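PDB 3TKK: predicted acetamidase/formamidase, which probably hydrolyses carbon-nitrogen bonds other than peptide bonds in linear amides such as acetamide or formamide, and binds zinc and calcium ions. Local coordinates for residues 264-276 / 286-298. Numbering follows the deposited sequence.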
loop_
_atom_site.group_PDB
_atom_site.type_symbol
_atom_site.label_atom_id
_atom_site.label_comp_id
_atom_site.label_asym_id
_atom_site.label_seq_id
_atom_site.Cartn_x
_atom_site.Cartn_y
_atom_site.Cartn_z
ATOM N N ALA A 264 16.183 10.484 0.911
ATOM C CA ALA A 264 14.808 10.871 0.659
ATOM C C ALA A 264 14.421 10.696 -0.808
ATOM O O ALA A 264 13.286 10.218 -1.124
ATOM C CB ALA A 264 14.536 12.334 1.095
ATOM N N THR A 265 15.332 11.073 -1.712
ATOM C CA THR A 265 14.966 10.998 -3.139
ATOM C C THR A 265 15.016 9.554 -3.652
ATOM O O THR A 265 14.208 9.147 -4.547
ATOM C CB THR A 265 15.827 11.882 -4.029
ATOM O OG1 THR A 265 17.205 11.556 -3.861
ATOM C CG2 THR A 265 15.589 13.426 -3.725
ATOM N N LEU A 266 15.944 8.785 -3.131
ATOM C CA LEU A 266 16.009 7.332 -3.405
ATOM C C LEU A 266 14.700 6.617 -2.935
ATOM O O LEU A 266 14.097 5.822 -3.699
ATOM C CB LEU A 266 17.180 6.674 -2.643
ATOM C CG LEU A 266 17.302 5.124 -2.830
ATOM C CD1 LEU A 266 17.551 4.788 -4.221
ATOM C CD2 LEU A 266 18.442 4.497 -1.987
ATOM N N PHE A 267 14.263 6.947 -1.704
ATOM C CA PHE A 267 13.061 6.363 -1.150
ATOM C C PHE A 267 11.828 6.795 -1.972
ATOM O O PHE A 267 10.858 6.024 -2.090
ATOM C CB PHE A 267 12.863 6.886 0.243
ATOM C CG PHE A 267 13.709 6.168 1.305
ATOM C CD1 PHE A 267 14.807 5.386 0.961
ATOM C CD2 PHE A 267 13.416 6.338 2.605
ATOM C CE1 PHE A 267 15.565 4.727 1.943
ATOM C CE2 PHE A 267 14.173 5.720 3.602
ATOM C CZ PHE A 267 15.262 4.891 3.253
ATOM N N SER A 268 11.855 8.034 -2.440
ATOM C CA SER A 268 10.723 8.538 -3.154
ATOM C C SER A 268 10.503 7.762 -4.452
ATOM O O SER A 268 9.334 7.760 -4.974
ATOM C CB SER A 268 10.918 10.021 -3.540
ATOM O OG SER A 268 9.705 10.801 -3.446
ATOM N N ILE A 269 11.572 7.232 -5.041
ATOM C CA ILE A 269 11.456 6.616 -6.362
ATOM C C ILE A 269 11.522 5.104 -6.420
ATOM O O ILE A 269 11.124 4.469 -7.481
ATOM C CB ILE A 269 12.498 7.177 -7.384
ATOM C CG1 ILE A 269 13.929 6.780 -7.031
ATOM C CG2 ILE A 269 12.316 8.699 -7.538
ATOM C CD1 ILE A 269 14.980 7.193 -8.180
ATOM N N THR A 270 12.069 4.518 -5.343
ATOM C CA THR A 270 12.202 3.122 -5.324
ATOM C C THR A 270 11.686 2.438 -4.095
ATOM O O THR A 270 11.655 1.198 -4.044
ATOM C CB THR A 270 13.659 2.762 -5.662
ATOM O OG1 THR A 270 13.680 1.416 -6.169
ATOM C CG2 THR A 270 14.508 2.900 -4.448
ATOM N N GLY A 271 11.178 3.199 -3.121
ATOM C CA GLY A 271 10.533 2.594 -1.998
ATOM C C GLY A 271 9.010 2.786 -2.038
ATOM O O GLY A 271 8.505 3.748 -2.639
ATOM N N ASN A 272 8.277 1.893 -1.361
ATOM C CA ASN A 272 6.810 1.810 -1.505
ATOM C C ASN A 272 6.207 1.852 -0.137
ATOM O O ASN A 272 6.434 0.904 0.691
ATOM C CB ASN A 272 6.403 0.475 -2.234
ATOM C CG ASN A 272 6.817 0.459 -3.671
ATOM O OD1 ASN A 272 6.416 1.307 -4.425
ATOM N ND2 ASN A 272 7.588 -0.553 -4.089
ATOM N N ALA A 273 5.514 2.928 0.176
ATOM C CA ALA A 273 4.778 2.940 1.422
ATOM C C ALA A 273 3.555 2.028 1.220
ATOM O O ALA A 273 2.917 2.162 0.205
ATOM C CB ALA A 273 4.354 4.345 1.675
ATOM N N GLN A 274 3.181 1.183 2.194
ATOM C CA GLN A 274 2.175 0.120 1.913
ATOM C C GLN A 274 1.382 0.034 3.214
ATOM O O GLN A 274 1.782 0.593 4.268
ATOM C CB GLN A 274 2.893 -1.183 1.595
ATOM C CG GLN A 274 3.748 -1.080 0.326
ATOM C CD GLN A 274 4.255 -2.428 -0.150
ATOM O OE1 GLN A 274 4.555 -3.263 0.711
ATOM N NE2 GLN A 274 4.400 -2.659 -1.516
ATOM N N ILE A 275 0.205 -0.572 3.113
ATOM C CA ILE A 275 -0.682 -0.696 4.215
ATOM C C ILE A 275 -0.797 -2.165 4.649
ATOM O O ILE A 275 -0.949 -3.128 3.780
ATOM C CB ILE A 275 -2.098 -0.170 3.800
ATOM C CG1 ILE A 275 -2.103 1.385 3.663
ATOM C CG2 ILE A 275 -3.170 -0.465 4.883
ATOM C CD1 ILE A 275 -3.354 1.859 2.855
ATOM N N SER A 276 -0.732 -2.353 5.971
ATOM C CA SER A 276 -0.981 -3.710 6.549
ATOM C C SER A 276 -2.354 -3.862 6.998
ATOM O O SER A 276 -2.983 -4.725 6.462
ATOM C CB SER A 276 0.024 -4.138 7.602
ATOM O OG SER A 276 1.404 -4.302 7.044
ATOM N N ARG A 286 3.676 -0.005 6.352
ATOM C CA ARG A 286 5.005 -0.398 6.146
ATOM C C ARG A 286 5.732 0.393 5.117
ATOM O O ARG A 286 5.095 1.071 4.315
ATOM C CB ARG A 286 5.063 -1.871 5.871
ATOM C CG ARG A 286 4.430 -2.361 4.664
ATOM C CD ARG A 286 4.200 -3.890 4.740
ATOM N NE ARG A 286 3.738 -4.260 3.390
ATOM C CZ ARG A 286 2.484 -4.616 3.064
ATOM N NH1 ARG A 286 1.612 -4.934 4.004
ATOM N NH2 ARG A 286 2.196 -4.927 1.775
ATOM N N PHE A 287 7.063 0.362 5.139
ATOM C CA PHE A 287 7.821 0.901 3.983
ATOM C C PHE A 287 8.806 -0.086 3.374
ATOM O O PHE A 287 9.700 -0.594 4.041
ATOM C CB PHE A 287 8.531 2.196 4.409
ATOM C CG PHE A 287 9.178 2.916 3.234
ATOM C CD1 PHE A 287 8.380 3.594 2.323
ATOM C CD2 PHE A 287 10.569 2.992 3.113
ATOM C CE1 PHE A 287 8.908 4.232 1.217
ATOM C CE2 PHE A 287 11.104 3.672 1.979
ATOM C CZ PHE A 287 10.296 4.341 1.083
ATOM N N SER A 288 8.682 -0.360 2.074
ATOM C CA SER A 288 9.341 -1.520 1.528
ATOM C C SER A 288 10.329 -1.053 0.482
ATOM O O SER A 288 9.937 -0.280 -0.409
ATOM C CB SER A 288 8.233 -2.264 0.815
ATOM O OG SER A 288 8.640 -3.420 0.206
ATOM N N LEU A 289 11.557 -1.630 0.464
ATOM C CA LEU A 289 12.571 -1.449 -0.592
ATOM C C LEU A 289 12.980 -2.813 -1.178
ATOM O O LEU A 289 12.947 -3.809 -0.503
ATOM C CB LEU A 289 13.815 -0.762 -0.041
ATOM C CG LEU A 289 13.578 0.718 0.229
ATOM C CD1 LEU A 289 14.498 1.258 1.382
ATOM C CD2 LEU A 289 13.806 1.496 -1.128
ATOM N N PRO A 290 13.339 -2.844 -2.438
ATOM C CA PRO A 290 13.894 -4.045 -3.019
ATOM C C PRO A 290 15.151 -4.454 -2.279
ATOM O O PRO A 290 16.018 -3.661 -2.051
ATOM C CB PRO A 290 14.255 -3.618 -4.475
ATOM C CG PRO A 290 13.387 -2.474 -4.768
ATOM C CD PRO A 290 13.357 -1.714 -3.375
ATOM N N ASN A 291 15.331 -5.743 -1.997
ATOM C CA ASN A 291 16.576 -6.190 -1.349
ATOM C C ASN A 291 17.859 -5.803 -2.074
ATOM O O ASN A 291 18.882 -5.570 -1.443
ATOM C CB ASN A 291 16.563 -7.696 -1.132
ATOM C CG ASN A 291 15.487 -8.117 -0.182
ATOM O OD1 ASN A 291 15.011 -7.322 0.696
ATOM N ND2 ASN A 291 15.154 -9.366 -0.231
ATOM N N TRP A 292 17.865 -5.722 -3.400
ATOM C CA TRP A 292 19.203 -5.531 -4.021
ATOM C C TRP A 292 19.720 -4.080 -3.786
ATOM O O TRP A 292 20.923 -3.785 -3.818
ATOM C CB TRP A 292 19.172 -5.882 -5.509
ATOM C CG TRP A 292 18.324 -4.959 -6.310
ATOM C CD1 TRP A 292 16.975 -4.999 -6.457
ATOM C CD2 TRP A 292 18.787 -3.840 -7.097
ATOM N NE1 TRP A 292 16.561 -3.932 -7.231
ATOM C CE2 TRP A 292 17.667 -3.245 -7.672
ATOM C CE3 TRP A 292 20.056 -3.295 -7.364
ATOM C CZ2 TRP A 292 17.763 -2.145 -8.509
ATOM C CZ3 TRP A 292 20.151 -2.206 -8.202
ATOM C CH2 TRP A 292 19.002 -1.621 -8.739
ATOM N N ILE A 293 18.810 -3.150 -3.580
ATOM C CA ILE A 293 19.221 -1.807 -3.151
ATOM C C ILE A 293 19.905 -1.835 -1.785
ATOM O O ILE A 293 21.033 -1.362 -1.631
ATOM C CB ILE A 293 18.005 -0.852 -3.039
ATOM C CG1 ILE A 293 17.131 -0.879 -4.293
ATOM C CG2 ILE A 293 18.462 0.549 -2.797
ATOM C CD1 ILE A 293 17.279 0.287 -5.120
ATOM N N LEU A 294 19.287 -2.424 -0.767
ATOM C CA LEU A 294 19.988 -2.493 0.496
ATOM C C LEU A 294 21.325 -3.227 0.292
ATOM O O LEU A 294 22.396 -2.877 0.841
ATOM C CB LEU A 294 19.201 -3.311 1.527
ATOM C CG LEU A 294 17.832 -2.988 2.075
ATOM C CD1 LEU A 294 17.979 -2.584 3.504
ATOM C CD2 LEU A 294 17.053 -1.959 1.285
ATOM N N GLU A 295 21.250 -4.289 -0.481
ATOM C CA GLU A 295 22.439 -5.122 -0.747
ATOM C C GLU A 295 23.554 -4.260 -1.339
ATOM O O GLU A 295 24.692 -4.332 -0.910
ATOM C CB GLU A 295 22.036 -6.245 -1.695
ATOM C CG GLU A 295 23.117 -7.248 -2.089
ATOM C CD GLU A 295 23.918 -7.736 -0.897
ATOM O OE1 GLU A 295 23.445 -7.659 0.262
ATOM O OE2 GLU A 295 25.039 -8.199 -1.124
ATOM N N SER A 296 23.241 -3.420 -2.316
ATOM C CA SER A 296 24.318 -2.618 -2.880
ATOM C C SER A 296 25.030 -1.836 -1.804
ATOM O O SER A 296 26.252 -1.703 -1.872
ATOM C CB SER A 296 23.806 -1.665 -3.913
ATOM O OG SER A 296 23.357 -2.395 -5.032
ATOM N N TYR A 297 24.294 -1.317 -0.810
ATOM C CA TYR A 297 24.954 -0.472 0.196
ATOM C C TYR A 297 25.364 -1.281 1.349
ATOM O O TYR A 297 25.533 -0.746 2.457
ATOM C CB TYR A 297 24.116 0.695 0.676
ATOM C CG TYR A 297 23.714 1.702 -0.367
ATOM C CD1 TYR A 297 22.605 1.460 -1.121
ATOM C CD2 TYR A 297 24.401 2.909 -0.570
ATOM C CE1 TYR A 297 22.130 2.324 -2.022
ATOM C CE2 TYR A 297 23.924 3.839 -1.557
ATOM C CZ TYR A 297 22.776 3.498 -2.275
ATOM O OH TYR A 297 22.113 4.265 -3.242
ATOM N N GLY A 298 25.522 -2.584 1.111
ATOM C CA GLY A 298 26.107 -3.457 2.107
ATOM C C GLY A 298 25.281 -3.515 3.381
ATOM O O GLY A 298 25.822 -3.804 4.462
HETATM O O HOH W 1 8.512 -2.824 -2.527
HETATM O O HOH W 2 6.648 -5.090 0.185
#
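Gln274 OE1 is gripped by three donors: Arg286 NE at 3.0 Å and, weakly, NH2, both through bent bonds, and a water 2.8 Å from OE1 that also reaches Ser288 OG. The amide and guanidinium planes stand 88° apart, while Gln274 CB covers one guanidinium face. At the edge of the same group, Arg286 NH1 donates a hydrogen bond to Ser276 OG, in plane, at 3.1 Å. With CG set between the backbone N and the carbonyl carbon (chi1 65°), the extended Arg286 chain crosses Gln274 at a slant and carries NH1 to Ser276; NH2 also forms a salt bridge with Asp191 of the same chain, which should hold the guanidinium against rotation. Ser276 OG also hydrogen-bonds with Thr160 OG1.

Gln274, Ser276 and Arg286 lie on an antiparallel beta hairpin, strands 272-277 and 283-290, whose strand 272-277 is outermost in a mixed sheet within the chain. Asn272 with Ser288 and Gln274 with Arg286 are hydrogen-bonded pairs. A second water joins Asn272 ND2 to Ser288 OG, and Asn272 OD1 accepts from Asp191 N of the second subunit. Ala273 and Phe287, a non-hydrogen-bonded pair, point to the other face. There Phe287 CE2 sits 3.6 Å from Phe267 CD2, over the rim of one Phe267 face. Phe287 CZ packs against Gly271 CA at 3.5 Å, where helix 260-270 gives way to the strand. Thr270 CG2 and Ile293 CD1 meet tip to tip at 3.9 Å, joining helices 260-270 and 291-296.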